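Local coordinates for protein L-threonine 3-dehydrogenase (Clostridioides difficile, PDB 7OL1) that probably oxidises L-threonine at its 3-hydroxyl group as an NAD-dependent dehydrogenase of the extended short-chain dehydrogenase/reductase family, at residues T76-F81 against L119-E124; F142-P147 against R158-Y163; T151-L156 against N258-T263. One frame throughout, in Å; residues are numbered along the deposited sequence.

Interaction 1: T76-F81 against L119-E124; sequences TDKNRF and LINGLE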
ATOM      1  N   THR A  76       2.020  -9.261 -16.953  1.00 38.88           N
ATOM      2  CA  THR A  76       2.086  -7.782 -17.123  1.00 45.85           C
ATOM      3  C   THR A  76       1.508  -7.354 -18.465  1.00 45.39           C
ATOM      4  O   THR A  76       1.468  -6.153 -18.678  1.00 48.14           O
ATOM      5  CB  THR A  76       3.509  -7.228 -17.036  1.00 46.90           C
ATOM      6  OG1 THR A  76       4.191  -7.706 -18.181  1.00 46.93           O
ATOM      7  CG2 THR A  76       4.237  -7.676 -15.792  1.00 48.77           C
ATOM      8  N   ASP A  77       1.138  -8.308 -19.328  1.00 50.15           N
ATOM      9  CA  ASP A  77       0.389  -8.083 -20.593  1.00 51.34           C
ATOM     10  C   ASP A  77      -1.116  -8.338 -20.354  1.00 47.67           C
ATOM     11  O   ASP A  77      -1.542  -9.506 -20.352  1.00 42.56           O
ATOM     12  CB  ASP A  77       1.020  -8.964 -21.670  1.00 54.82           C
ATOM     13  CG  ASP A  77       0.411  -8.910 -23.064  1.00 60.47           C
ATOM     14  OD1 ASP A  77      -0.496  -8.032 -23.331  1.00 63.91           O
ATOM     15  OD2 ASP A  77       0.845  -9.767 -23.875  1.00 60.63           O
ATOM     16  N   LYS A  78      -1.906  -7.289 -20.133  1.00 43.66           N
ATOM     17  CA  LYS A  78      -3.334  -7.469 -19.781  1.00 48.16           C
ATOM     18  C   LYS A  78      -3.969  -8.317 -20.886  1.00 54.65           C
ATOM     19  O   LYS A  78      -4.606  -9.387 -20.603  1.00 46.77           O
ATOM     20  CB  LYS A  78      -4.029  -6.111 -19.630  1.00 52.15           C
ATOM     21  CG  LYS A  78      -5.329  -6.107 -18.831  1.00 56.34           C
ATOM     22  CD  LYS A  78      -5.931  -4.720 -18.676  1.00 69.50           C
ATOM     23  CE  LYS A  78      -7.436  -4.730 -18.881  1.00 89.52           C
ATOM     24  NZ  LYS A  78      -8.107  -3.617 -18.156  1.00 99.84           N
ATOM     25  N   ASN A  79      -3.745  -7.874 -22.122  1.00 62.73           N
ATOM     26  CA  ASN A  79      -4.340  -8.489 -23.329  1.00 55.80           C
ATOM     27  C   ASN A  79      -4.148 -10.008 -23.296  1.00 50.77           C
ATOM     28  O   ASN A  79      -5.170 -10.745 -23.400  1.00 47.27           O
ATOM     29  CB  ASN A  79      -3.738  -7.919 -24.608  1.00 65.36           C
ATOM     30  CG  ASN A  79      -4.509  -8.425 -25.798  1.00 56.72           C
ATOM     31  OD1 ASN A  79      -4.092  -9.376 -26.460  1.00 53.68           O
ATOM     32  ND2 ASN A  79      -5.712  -7.904 -25.941  1.00 57.86           N
ATOM     33  N   ARG A  80      -2.907 -10.484 -23.166  1.00 45.99           N
ATOM     34  CA  ARG A  80      -2.641 -11.945 -23.317  1.00 52.03           C
ATOM     35  C   ARG A  80      -3.236 -12.662 -22.097  1.00 55.75           C
ATOM     36  O   ARG A  80      -3.831 -13.747 -22.276  1.00 57.60           O
ATOM     37  CB  ARG A  80      -1.160 -12.243 -23.554  1.00 45.35           C
ATOM     38  CG  ARG A  80      -0.790 -13.696 -23.308  1.00 55.55           C
ATOM     39  CD  ARG A  80      -0.475 -14.623 -24.476  1.00 55.51           C
ATOM     40  NE  ARG A  80      -1.656 -14.826 -25.276  1.00 51.86           N
ATOM     41  CZ  ARG A  80      -2.055 -15.971 -25.846  1.00 49.89           C
ATOM     42  NH1 ARG A  80      -1.405 -17.119 -25.707  1.00 41.62           N
ATOM     43  NH2 ARG A  80      -3.165 -15.937 -26.560  1.00 50.71           N
ATOM     44  N   PHE A  81      -3.123 -12.059 -20.910  1.00 51.99           N
ATOM     45  CA  PHE A  81      -3.691 -12.592 -19.646  1.00 48.97           C
ATOM     46  C   PHE A  81      -5.172 -12.840 -19.890  1.00 43.36           C
ATOM     47  O   PHE A  81      -5.665 -13.972 -19.629  1.00 39.08           O
ATOM     48  CB  PHE A  81      -3.454 -11.591 -18.511  1.00 55.28           C
ATOM     49  CG  PHE A  81      -3.584 -12.073 -17.087  1.00 55.24           C
ATOM     50  CD1 PHE A  81      -4.388 -13.146 -16.740  1.00 53.29           C
ATOM     51  CD2 PHE A  81      -2.943 -11.378 -16.070  1.00 56.37           C
ATOM     52  CE1 PHE A  81      -4.491 -13.547 -15.422  1.00 49.43           C
ATOM     53  CE2 PHE A  81      -3.064 -11.772 -14.755  1.00 48.13           C
ATOM     54  CZ  PHE A  81      -3.834 -12.857 -14.440  1.00 49.63           C
ATOM     55  N   LEU A 119      -0.896  -7.845 -10.860  1.00 54.02           N
ATOM     56  CA  LEU A 119      -2.055  -7.953  -9.948  1.00 49.34           C
ATOM     57  C   LEU A 119      -3.196  -7.116 -10.507  1.00 49.34           C
ATOM     58  O   LEU A 119      -4.316  -7.653 -10.672  1.00 52.93           O
ATOM     59  CB  LEU A 119      -1.655  -7.464  -8.558  1.00 51.83           C
ATOM     60  CG  LEU A 119      -2.774  -7.450  -7.520  1.00 53.56           C
ATOM     61  CD1 LEU A 119      -3.464  -8.796  -7.474  1.00 55.52           C
ATOM     62  CD2 LEU A 119      -2.247  -7.089  -6.137  1.00 57.76           C
ATOM     63  N   ILE A 120      -2.948  -5.840 -10.769  1.00 44.46           N
ATOM     64  CA  ILE A 120      -4.037  -4.935 -11.253  1.00 49.67           C
ATOM     65  C   ILE A 120      -4.611  -5.501 -12.557  1.00 46.24           C
ATOM     66  O   ILE A 120      -5.804  -5.346 -12.797  1.00 46.23           O
ATOM     67  CB  ILE A 120      -3.554  -3.477 -11.379  1.00 58.44           C
ATOM     68  CG1 ILE A 120      -4.692  -2.528 -11.731  1.00 59.33           C
ATOM     69  CG2 ILE A 120      -2.412  -3.330 -12.354  1.00 68.03           C
ATOM     70  CD1 ILE A 120      -4.869  -1.476 -10.672  1.00 68.37           C
ATOM     71  N   ASN A 121      -3.804  -6.194 -13.355  1.00 46.40           N
ATOM     72  CA  ASN A 121      -4.269  -6.749 -14.644  1.00 44.87           C
ATOM     73  C   ASN A 121      -5.268  -7.847 -14.299  1.00 47.69           C
ATOM     74  O   ASN A 121      -6.413  -7.823 -14.793  1.00 54.94           O
ATOM     75  CB  ASN A 121      -3.093  -7.223 -15.505  1.00 46.80           C
ATOM     76  CG  ASN A 121      -2.321  -6.113 -16.209  1.00 46.26           C
ATOM     77  OD1 ASN A 121      -2.754  -4.949 -16.302  1.00 42.02           O
ATOM     78  ND2 ASN A 121      -1.145  -6.480 -16.701  1.00 44.25           N
ATOM     79  N   GLY A 122      -4.841  -8.784 -13.462  1.00 52.10           N
ATOM     80  CA  GLY A 122      -5.696  -9.891 -12.996  1.00 49.42           C
ATOM     81  C   GLY A 122      -6.983  -9.389 -12.355  1.00 50.02           C
ATOM     82  O   GLY A 122      -8.014 -10.064 -12.496  1.00 52.36           O
ATOM     83  N   LEU A 123      -6.945  -8.265 -11.644  1.00 47.50           N
ATOM     84  CA  LEU A 123      -8.141  -7.800 -10.907  1.00 53.45           C
ATOM     85  C   LEU A 123      -9.128  -7.286 -11.948  1.00 51.09           C
ATOM     86  O   LEU A 123     -10.328  -7.586 -11.837  1.00 49.54           O
ATOM     87  CB  LEU A 123      -7.768  -6.739  -9.864  1.00 56.28           C
ATOM     88  CG  LEU A 123      -7.117  -7.285  -8.592  1.00 58.56           C
ATOM     89  CD1 LEU A 123      -6.508  -6.174  -7.766  1.00 57.18           C
ATOM     90  CD2 LEU A 123      -8.123  -8.061  -7.749  1.00 61.70           C
ATOM     91  N   GLU A 124      -8.615  -6.582 -12.954  1.00 54.24           N
ATOM     92  CA  GLU A 124      -9.449  -5.957 -14.018  1.00 49.99           C
ATOM     93  C   GLU A 124     -10.084  -7.104 -14.819  1.00 47.47           C
ATOM     94  O   GLU A 124     -11.282  -6.976 -15.194  1.00 48.28           O
ATOM     95  CB  GLU A 124      -8.626  -4.955 -14.835  1.00 47.02           C
ATOM     96  CG  GLU A 124      -8.552  -3.569 -14.212  1.00 50.48           C
ATOM     97  CD  GLU A 124      -9.842  -2.770 -14.313  1.00 59.44           C
ATOM     98  OE1 GLU A 124     -10.237  -2.095 -13.299  1.00 61.66           O
ATOM     99  OE2 GLU A 124     -10.454  -2.817 -15.410  1.00 63.80           O
TER
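The amide of N121 is a flat plate with the aliphatic start of K78 lying across one face: K78 CB sits 3.7 Å from N121 OD1, with K78 CG close beside it. At the other end of the amide T76 O is 3.3 Å from N121 ND2, and that nitrogen hydrogen-bonds V75 O. The F81 ring meets the same helix obliquely and stands 83° from the amide plane; F81 CE2 rests 3.7 Å from G122 CA, and F81 CD2 is 4.2 Å from N121 CB. Glycine suits position 122, because a bare CA lets the ring settle close to the helix backbone. These helices belong to the Rossmann fold of the family: helix 78-87 follows strand 69-72 and leads to strand 92-95, and helix 108-129 carries the next parallel crossover on to strand 132-138. D77, the N-cap of helix 78-87, takes a weak bond from R80 N to D77 OD1 (3.4 Å). With CG of K78 anti to the backbone N (chi1 -160°), the chain, bent at chi3, passes obliquely over N121 toward E124, where K78 NZ is 3.6 Å from E124 CB. The salt bridge itself is long, at 3.7 Å from K78 NZ to E124 OE2, as fits a lysine at an exposed position. The other carboxylate oxygen, E124 OE1, is held by the hydroxyl of Y177 on helix 162-181, and L109 of the second subunit packs against E124.

Interaction 2: F142-P147 against R158-Y163; sequences FGENSP and RPNTMY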
ATOM      1  N   PHE A 142       4.358  -7.130   7.096  1.00 64.63           N
ATOM      2  CA  PHE A 142       4.460  -6.602   8.485  1.00 57.76           C
ATOM      3  C   PHE A 142       5.841  -5.935   8.702  1.00 63.76           C
ATOM      4  O   PHE A 142       6.876  -6.494   8.224  1.00 61.00           O
ATOM      5  CB  PHE A 142       4.199  -7.737   9.479  1.00 54.23           C
ATOM      6  CG  PHE A 142       2.777  -8.244   9.555  1.00 52.39           C
ATOM      7  CD1 PHE A 142       1.726  -7.392   9.814  1.00 51.71           C
ATOM      8  CD2 PHE A 142       2.493  -9.596   9.430  1.00 54.22           C
ATOM      9  CE1 PHE A 142       0.427  -7.873   9.887  1.00 52.82           C
ATOM     10  CE2 PHE A 142       1.193 -10.076   9.495  1.00 48.81           C
ATOM     11  CZ  PHE A 142       0.158  -9.211   9.710  1.00 49.25           C
ATOM     12  N   GLY A 143       5.861  -4.807   9.444  1.00 77.00           N
ATOM     13  CA  GLY A 143       7.054  -3.990   9.780  1.00 86.69           C
ATOM     14  C   GLY A 143       7.754  -4.357  11.093  1.00 79.69           C
ATOM     15  O   GLY A 143       7.446  -5.422  11.671  1.00 77.28           O
ATOM     16  N   GLU A 144       8.689  -3.506  11.547  1.00 86.16           N
ATOM     17  CA  GLU A 144       9.564  -3.763  12.731  1.00 83.60           C
ATOM     18  C   GLU A 144       8.745  -3.568  13.996  1.00 76.34           C
ATOM     19  O   GLU A 144       8.983  -4.330  14.938  1.00 91.86           O
ATOM     20  CB  GLU A 144      10.796  -2.858  12.782  1.00 88.61           C
ATOM     21  CG  GLU A 144      12.089  -3.597  12.448  1.00116.72           C
ATOM     22  CD  GLU A 144      13.101  -2.794  11.639  1.00131.26           C
ATOM     23  OE1 GLU A 144      13.317  -1.609  11.978  1.00130.75           O
ATOM     24  OE2 GLU A 144      13.658  -3.345  10.654  1.00117.81           O
ATOM     25  N   ASN A 145       7.810  -2.612  13.950  1.00 67.34           N
ATOM     26  CA  ASN A 145       6.850  -2.237  15.020  1.00 67.28           C
ATOM     27  C   ASN A 145       5.517  -2.969  14.885  1.00 62.92           C
ATOM     28  O   ASN A 145       4.569  -2.671  15.626  1.00 68.51           O
ATOM     29  CB  ASN A 145       6.439  -0.768  14.958  1.00 80.60           C
ATOM     30  CG  ASN A 145       7.559   0.164  14.572  1.00 88.70           C
ATOM     31  OD1 ASN A 145       8.687   0.006  15.045  1.00 79.71           O
ATOM     32  ND2 ASN A 145       7.235   1.117  13.704  1.00100.82           N
ATOM     33  N   SER A 146       5.360  -3.842  13.916  1.00 79.68           N
ATOM     34  CA  SER A 146       4.179  -4.728  13.945  1.00 74.57           C
ATOM     35  C   SER A 146       4.314  -5.554  15.222  1.00 63.11           C
ATOM     36  O   SER A 146       5.409  -5.999  15.576  1.00 67.58           O
ATOM     37  CB  SER A 146       4.052  -5.533  12.673  1.00 78.18           C
ATOM     38  OG  SER A 146       3.173  -4.863  11.750  1.00 87.24           O
ATOM     39  N   PRO A 147       3.236  -5.727  16.000  1.00 59.43           N
ATOM     40  CA  PRO A 147       3.306  -6.562  17.203  1.00 60.65           C
ATOM     41  C   PRO A 147       3.940  -7.922  16.869  1.00 65.75           C
ATOM     42  O   PRO A 147       3.611  -8.426  15.800  1.00 64.73           O
ATOM     43  CB  PRO A 147       1.844  -6.737  17.624  1.00 59.59           C
ATOM     44  CG  PRO A 147       1.069  -5.609  16.934  1.00 63.36           C
ATOM     45  CD  PRO A 147       1.897  -5.182  15.737  1.00 63.22           C
ATOM     46  N   ARG A 158       3.787  -1.515   7.959  1.00 52.15           N
ATOM     47  CA  ARG A 158       4.807  -0.592   7.395  1.00 51.12           C
ATOM     48  C   ARG A 158       6.118  -1.338   7.156  1.00 56.88           C
ATOM     49  O   ARG A 158       7.115  -1.054   7.818  1.00 62.27           O
ATOM     50  CB  ARG A 158       5.060   0.596   8.324  1.00 46.43           C
ATOM     51  CG  ARG A 158       3.799   1.321   8.768  1.00 50.79           C
ATOM     52  CD  ARG A 158       3.205   2.290   7.768  1.00 51.93           C
ATOM     53  NE  ARG A 158       4.230   3.147   7.191  1.00 51.61           N
ATOM     54  CZ  ARG A 158       3.965   4.289   6.586  1.00 57.14           C
ATOM     55  NH1 ARG A 158       2.715   4.728   6.505  1.00 55.38           N
ATOM     56  NH2 ARG A 158       4.956   5.004   6.082  1.00 60.09           N
ATOM     57  N   PRO A 159       6.198  -2.255   6.159  1.00 60.78           N
ATOM     58  CA  PRO A 159       7.429  -3.004   5.901  1.00 56.84           C
ATOM     59  C   PRO A 159       8.423  -2.130   5.126  1.00 52.67           C
ATOM     60  O   PRO A 159       8.024  -1.169   4.524  1.00 45.82           O
ATOM     61  CB  PRO A 159       6.900  -4.203   5.111  1.00 56.24           C
ATOM     62  CG  PRO A 159       5.804  -3.588   4.283  1.00 55.38           C
ATOM     63  CD  PRO A 159       5.144  -2.563   5.180  1.00 57.54           C
ATOM     64  N   ASN A 160       9.701  -2.483   5.206  1.00 63.03           N
ATOM     65  CA  ASN A 160      10.859  -1.710   4.673  1.00 69.62           C
ATOM     66  C   ASN A 160      11.507  -2.481   3.505  1.00 74.51           C
ATOM     67  O   ASN A 160      12.567  -2.033   3.023  1.00 90.65           O
ATOM     68  CB  ASN A 160      11.889  -1.462   5.786  1.00 71.62           C
ATOM     69  CG  ASN A 160      12.448  -2.749   6.383  1.00 77.97           C
ATOM     70  OD1 ASN A 160      11.806  -3.803   6.398  1.00 91.08           O
ATOM     71  ND2 ASN A 160      13.661  -2.693   6.894  1.00 85.49           N
ATOM     72  N   THR A 161      10.949  -3.637   3.118  1.00 67.93           N
ATOM     73  CA  THR A 161      11.316  -4.426   1.905  1.00 64.50           C
ATOM     74  C   THR A 161      10.356  -4.081   0.752  1.00 66.31           C
ATOM     75  O   THR A 161       9.155  -3.762   1.040  1.00 62.22           O
ATOM     76  CB  THR A 161      11.248  -5.932   2.172  1.00 62.33           C
ATOM     77  OG1 THR A 161       9.885  -6.315   2.365  1.00 61.61           O
ATOM     78  CG2 THR A 161      12.053  -6.359   3.378  1.00 65.99           C
ATOM     79  N   MET A 162      10.836  -4.136  -0.501  1.00 60.15           N
ATOM     80  CA  MET A 162       9.985  -3.838  -1.690  1.00 52.58           C
ATOM     81  C   MET A 162       8.949  -4.951  -1.802  1.00 48.31           C
ATOM     82  O   MET A 162       7.784  -4.626  -2.077  1.00 42.82           O
ATOM     83  CB  MET A 162      10.794  -3.730  -2.988  1.00 55.59           C
ATOM     84  CG  MET A 162       9.957  -3.653  -4.266  1.00 53.72           C
ATOM     85  SD  MET A 162       8.922  -2.181  -4.415  1.00 58.21           S
ATOM     86  CE  MET A 162      10.154  -0.920  -4.727  1.00 61.76           C
ATOM     87  N   TYR A 163       9.335  -6.208  -1.550  1.00 49.02           N
ATOM     88  CA  TYR A 163       8.362  -7.330  -1.588  1.00 50.68           C
ATOM     89  C   TYR A 163       7.200  -6.996  -0.642  1.00 59.81           C
ATOM     90  O   TYR A 163       6.017  -6.980  -1.087  1.00 53.15           O
ATOM     91  CB  TYR A 163       9.000  -8.673  -1.244  1.00 51.26           C
ATOM     92  CG  TYR A 163       8.015  -9.811  -1.212  1.00 56.23           C
ATOM     93  CD1 TYR A 163       7.041  -9.927  -2.176  1.00 54.70           C
ATOM     94  CD2 TYR A 163       8.042 -10.770  -0.215  1.00 64.93           C
ATOM     95  CE1 TYR A 163       6.116 -10.954  -2.149  1.00 57.02           C
ATOM     96  CE2 TYR A 163       7.138 -11.819  -0.185  1.00 62.12           C
ATOM     97  CZ  TYR A 163       6.170 -11.901  -1.156  1.00 54.22           C
ATOM     98  OH  TYR A 163       5.266 -12.899  -1.177  1.00 57.80           O
TER
HETATM   99  O   HOH W   1      10.038  -2.033   9.158  1.00 63.04           O
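E144 is directed at N160 by a bend in its own chain, chi2 143°, while N160 holds its CG between the backbone N and the carbonyl carbon (chi1 60°) and presents its amide to the carboxylate. The two flat groups stand 80° apart, and E144 OE2 comes no nearer than 3.8 Å to N160 ND2, too far for a hydrogen bond. Deeper in, the chains pass backbone to backbone. G143 has no side chain to hold them off, so the R158 carbonyl can approach its CA in a C-H...O contact, G143 CA to R158 O, of 3.5 Å. Next to it P159, whose ring restricts the backbone and offers a small apolar surface, sets its CB 3.9 Å from F142 O. One water spans the gap by weak bonds, accepting from E144 N at 3.1 Å and donating to R158 O at 3.4 Å.

Segment 142-147 lies in the connection after strand 132-138 of the Rossmann fold, and 158-163 runs from that connection into the first turn of helix 162-181. T161 is the N-cap of that helix, its hydroxyl bonding G164 N, and Y163 opens the Tyr-X-X-X-Lys sequence motif of the short-chain dehydrogenases. The guanidinium of R158 turns away to the second subunit, forming salt bridges with E171 and D175 there.

With no direct hydrogen bond between the segments, cohesion comes from van der Waals packing, a C-H...O contact and a weak water bridge; the carboxylate and amide probably add only a modest electrostatic attraction at the more exposed end.

Interaction 3: T151-L156 against N258-T263; sequences TPQDTL and NAFNIT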
ATOM      1  N   THR A 151       0.407 -11.757  16.636  1.00 65.57           N
ATOM      2  CA  THR A 151       0.189 -10.566  15.783  1.00 63.46           C
ATOM      3  C   THR A 151      -1.258 -10.616  15.340  1.00 58.37           C
ATOM      4  O   THR A 151      -1.699 -11.600  14.765  1.00 67.22           O
ATOM      5  CB  THR A 151       1.139 -10.498  14.588  1.00 60.66           C
ATOM      6  OG1 THR A 151       2.463 -10.592  15.107  1.00 66.64           O
ATOM      7  CG2 THR A 151       0.983  -9.219  13.801  1.00 60.09           C
ATOM      8  N   PRO A 152      -2.049  -9.583  15.654  1.00 59.00           N
ATOM      9  CA  PRO A 152      -3.436  -9.531  15.206  1.00 58.61           C
ATOM     10  C   PRO A 152      -3.594  -9.577  13.683  1.00 58.12           C
ATOM     11  O   PRO A 152      -2.646  -9.324  12.996  1.00 58.87           O
ATOM     12  CB  PRO A 152      -3.891  -8.146  15.654  1.00 59.18           C
ATOM     13  CG  PRO A 152      -2.975  -7.824  16.811  1.00 58.73           C
ATOM     14  CD  PRO A 152      -1.637  -8.395  16.415  1.00 57.53           C
ATOM     15  N   GLN A 153      -4.822  -9.832  13.242  1.00 61.85           N
ATOM     16  CA  GLN A 153      -5.274  -9.827  11.831  1.00 54.27           C
ATOM     17  C   GLN A 153      -5.182  -8.396  11.308  1.00 55.62           C
ATOM     18  O   GLN A 153      -4.540  -8.199  10.248  1.00 70.71           O
ATOM     19  CB  GLN A 153      -6.688 -10.417  11.750  1.00 56.41           C
ATOM     20  CG  GLN A 153      -7.355 -10.335  10.382  1.00 65.55           C
ATOM     21  CD  GLN A 153      -6.429 -10.849   9.317  1.00 58.78           C
ATOM     22  OE1 GLN A 153      -5.962 -11.982   9.374  1.00 51.80           O
ATOM     23  NE2 GLN A 153      -6.075  -9.959   8.412  1.00 65.71           N
ATOM     24  N   ASP A 154      -5.812  -7.442  11.993  1.00 59.15           N
ATOM     25  CA  ASP A 154      -5.741  -5.997  11.633  1.00 61.48           C
ATOM     26  C   ASP A 154      -4.701  -5.345  12.540  1.00 61.23           C
ATOM     27  O   ASP A 154      -4.789  -5.547  13.740  1.00 67.65           O
ATOM     28  CB  ASP A 154      -7.105  -5.312  11.690  1.00 61.27           C
ATOM     29  CG  ASP A 154      -8.180  -6.056  10.919  1.00 70.18           C
ATOM     30  OD1 ASP A 154      -7.895  -6.496   9.792  1.00 78.46           O
ATOM     31  OD2 ASP A 154      -9.291  -6.183  11.451  1.00 81.51           O
ATOM     32  N   THR A 155      -3.700  -4.673  11.975  1.00 58.34           N
ATOM     33  CA  THR A 155      -2.596  -4.074  12.755  1.00 54.24           C
ATOM     34  C   THR A 155      -1.734  -3.220  11.834  1.00 50.72           C
ATOM     35  O   THR A 155      -2.150  -2.918  10.755  1.00 63.63           O
ATOM     36  CB  THR A 155      -1.804  -5.144  13.527  1.00 57.11           C
ATOM     37  OG1 THR A 155      -0.772  -4.515  14.304  1.00 61.06           O
ATOM     38  CG2 THR A 155      -1.198  -6.200  12.630  1.00 57.29           C
ATOM     39  N   LEU A 156      -0.577  -2.838  12.322  1.00 56.88           N
ATOM     40  CA  LEU A 156       0.335  -1.868  11.705  1.00 61.29           C
ATOM     41  C   LEU A 156       1.110  -2.655  10.644  1.00 66.54           C
ATOM     42  O   LEU A 156       1.673  -3.727  11.005  1.00 53.85           O
ATOM     43  CB  LEU A 156       1.186  -1.297  12.847  1.00 66.81           C
ATOM     44  CG  LEU A 156       2.115  -0.143  12.506  1.00 87.85           C
ATOM     45  CD1 LEU A 156       1.883   1.008  13.460  1.00 98.58           C
ATOM     46  CD2 LEU A 156       3.586  -0.578  12.517  1.00 98.07           C
ATOM     47  N   ASN A 258      -8.496  -9.823   2.208  1.00 50.35           N
ATOM     48  CA  ASN A 258      -7.100  -9.785   1.699  1.00 50.60           C
ATOM     49  C   ASN A 258      -6.236  -9.111   2.745  1.00 47.09           C
ATOM     50  O   ASN A 258      -6.310  -7.891   2.871  1.00 46.50           O
ATOM     51  CB  ASN A 258      -7.018  -9.087   0.326  1.00 56.78           C
ATOM     52  CG  ASN A 258      -7.797  -9.789  -0.774  1.00 57.22           C
ATOM     53  OD1 ASN A 258      -7.290 -10.754  -1.367  1.00 62.99           O
ATOM     54  ND2 ASN A 258      -9.007  -9.304  -1.060  1.00 47.07           N
ATOM     55  N   ALA A 259      -5.453  -9.875   3.517  1.00 49.13           N
ATOM     56  CA  ALA A 259      -5.396 -11.328   3.517  1.00 55.53           C
ATOM     57  C   ALA A 259      -5.292 -11.861   4.953  1.00 54.40           C
ATOM     58  O   ALA A 259      -4.729 -11.170   5.830  1.00 49.24           O
ATOM     59  CB  ALA A 259      -4.182 -11.792   2.746  1.00 59.17           C
ATOM     60  N   PHE A 260      -5.673 -13.119   5.138  1.00 51.90           N
ATOM     61  CA  PHE A 260      -5.861 -13.755   6.461  1.00 47.24           C
ATOM     62  C   PHE A 260      -4.522 -14.257   6.952  1.00 44.40           C
ATOM     63  O   PHE A 260      -3.921 -14.998   6.196  1.00 56.09           O
ATOM     64  CB  PHE A 260      -6.795 -14.957   6.367  1.00 45.40           C
ATOM     65  CG  PHE A 260      -8.260 -14.634   6.271  1.00 46.45           C
ATOM     66  CD1 PHE A 260      -9.016 -14.479   7.413  1.00 52.89           C
ATOM     67  CD2 PHE A 260      -8.912 -14.584   5.056  1.00 48.61           C
ATOM     68  CE1 PHE A 260     -10.381 -14.225   7.344  1.00 59.71           C
ATOM     69  CE2 PHE A 260     -10.274 -14.319   4.986  1.00 56.68           C
ATOM     70  CZ  PHE A 260     -11.007 -14.122   6.129  1.00 59.29           C
ATOM     71  N   ASN A 261      -4.114 -13.901   8.170  1.00 47.67           N
ATOM     72  CA  ASN A 261      -3.015 -14.595   8.880  1.00 48.60           C
ATOM     73  C   ASN A 261      -3.335 -16.086   8.944  1.00 50.12           C
ATOM     74  O   ASN A 261      -4.496 -16.455   9.295  1.00 52.19           O
ATOM     75  CB  ASN A 261      -2.865 -14.179  10.329  1.00 59.58           C
ATOM     76  CG  ASN A 261      -2.398 -12.769  10.522  1.00 65.96           C
ATOM     77  OD1 ASN A 261      -1.869 -12.156   9.601  1.00 60.72           O
ATOM     78  ND2 ASN A 261      -2.590 -12.282  11.738  1.00 71.99           N
ATOM     79  N   ILE A 262      -2.352 -16.918   8.642  1.00 46.01           N
ATOM     80  CA  ILE A 262      -2.472 -18.363   8.928  1.00 48.99           C
ATOM     81  C   ILE A 262      -1.122 -18.803   9.443  1.00 51.50           C
ATOM     82  O   ILE A 262      -0.128 -18.131   9.158  1.00 54.56           O
ATOM     83  CB  ILE A 262      -2.917 -19.180   7.709  1.00 51.45           C
ATOM     84  CG1 ILE A 262      -1.950 -19.044   6.539  1.00 60.88           C
ATOM     85  CG2 ILE A 262      -4.319 -18.831   7.282  1.00 55.06           C
ATOM     86  CD1 ILE A 262      -2.199 -20.087   5.450  1.00 63.05           C
ATOM     87  N   THR A 263      -1.119 -19.867  10.224  1.00 58.71           N
ATOM     88  CA  THR A 263       0.121 -20.467  10.761  1.00 61.65           C
ATOM     89  C   THR A 263      -0.237 -21.815  11.379  1.00 65.94           C
ATOM     90  O   THR A 263      -1.460 -22.071  11.615  1.00 62.98           O
ATOM     91  CB  THR A 263       0.810 -19.524  11.743  1.00 61.21           C
ATOM     92  OG1 THR A 263       2.107 -20.070  11.991  1.00 66.10           O
ATOM     93  CG2 THR A 263      -0.008 -19.367  13.003  1.00 61.48           C
TER
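Q153 uses both ends of its amide to grip the backbone at the start of the short strand 260-261, from A259 O to N261 N, much as a neighbouring strand would. This strand runs parallel to strand 184-194 in the Rossmann-type sheet, and the loop 151-156 lies against it. The Q153 oxygen accepts from the strand, N261 N to Q153 OE1, at 2.9 Å; the donor lies in the carbonyl plane at a C=O...N angle of 146°. The Q153 nitrogen donates in return, NE2 to A259 O at 3.2 Å; it sits above the plane of the A259 carbonyl, while the oxygen is near the amide plane of Q153. Glutamine suits the place because one flat group supplies both a donor and an acceptor, and its bend at chi2 (50°) brings the amide round to the strand. Two buried backbone groups, A259 O and N261 N, are thereby satisfied.

N261 adds a bond in the other direction, from strand to loop. Its side chain points to the loop and makes a weak bond, N261 ND2 to P152 O, of 3.2 Å; ND2 has a further weak partner in D305 O. Its other end, OD1, accepts from R189 NH1 of strand 184-194, a guanidinium nitrogen that also donates to Q153 O, so a single arginine ties the loop and strand 260-261 together. The T151 hydroxyl is engaged by P147 O. The F260 ring turns away from the polar groups and packs edge-to-face with W313.

The T151 carbonyl shows how much angle matters: T151 O is also 3.2 Å from N261 ND2, yet the N-H is badly aimed and no hydrogen bond forms.

How the interactions relate
Interaction 3 is the buried contact of the three, and it is bound by directed amide-to-backbone hydrogen bonds; interactions 1 and 2 are only partly buried. Interaction 1 packs the start of helix 78-87 against helix 108-129, mixing aromatic and aliphatic packing with a long salt bridge, whereas interaction 2 brings together two parts of the link that leads into helix 162-181, with hardly any directed bonding. Interactions 2 and 3 share the stretch between strand 132-138 and helix 162-181, and they touch: F142 CZ lies 3.6 Å from N261 OD1. Interaction 1 stands apart, its centre about 27 Å from each of the others. Across the dimer, R158 of interaction 2 donates to N258 O, in interaction 3 of the second subunit.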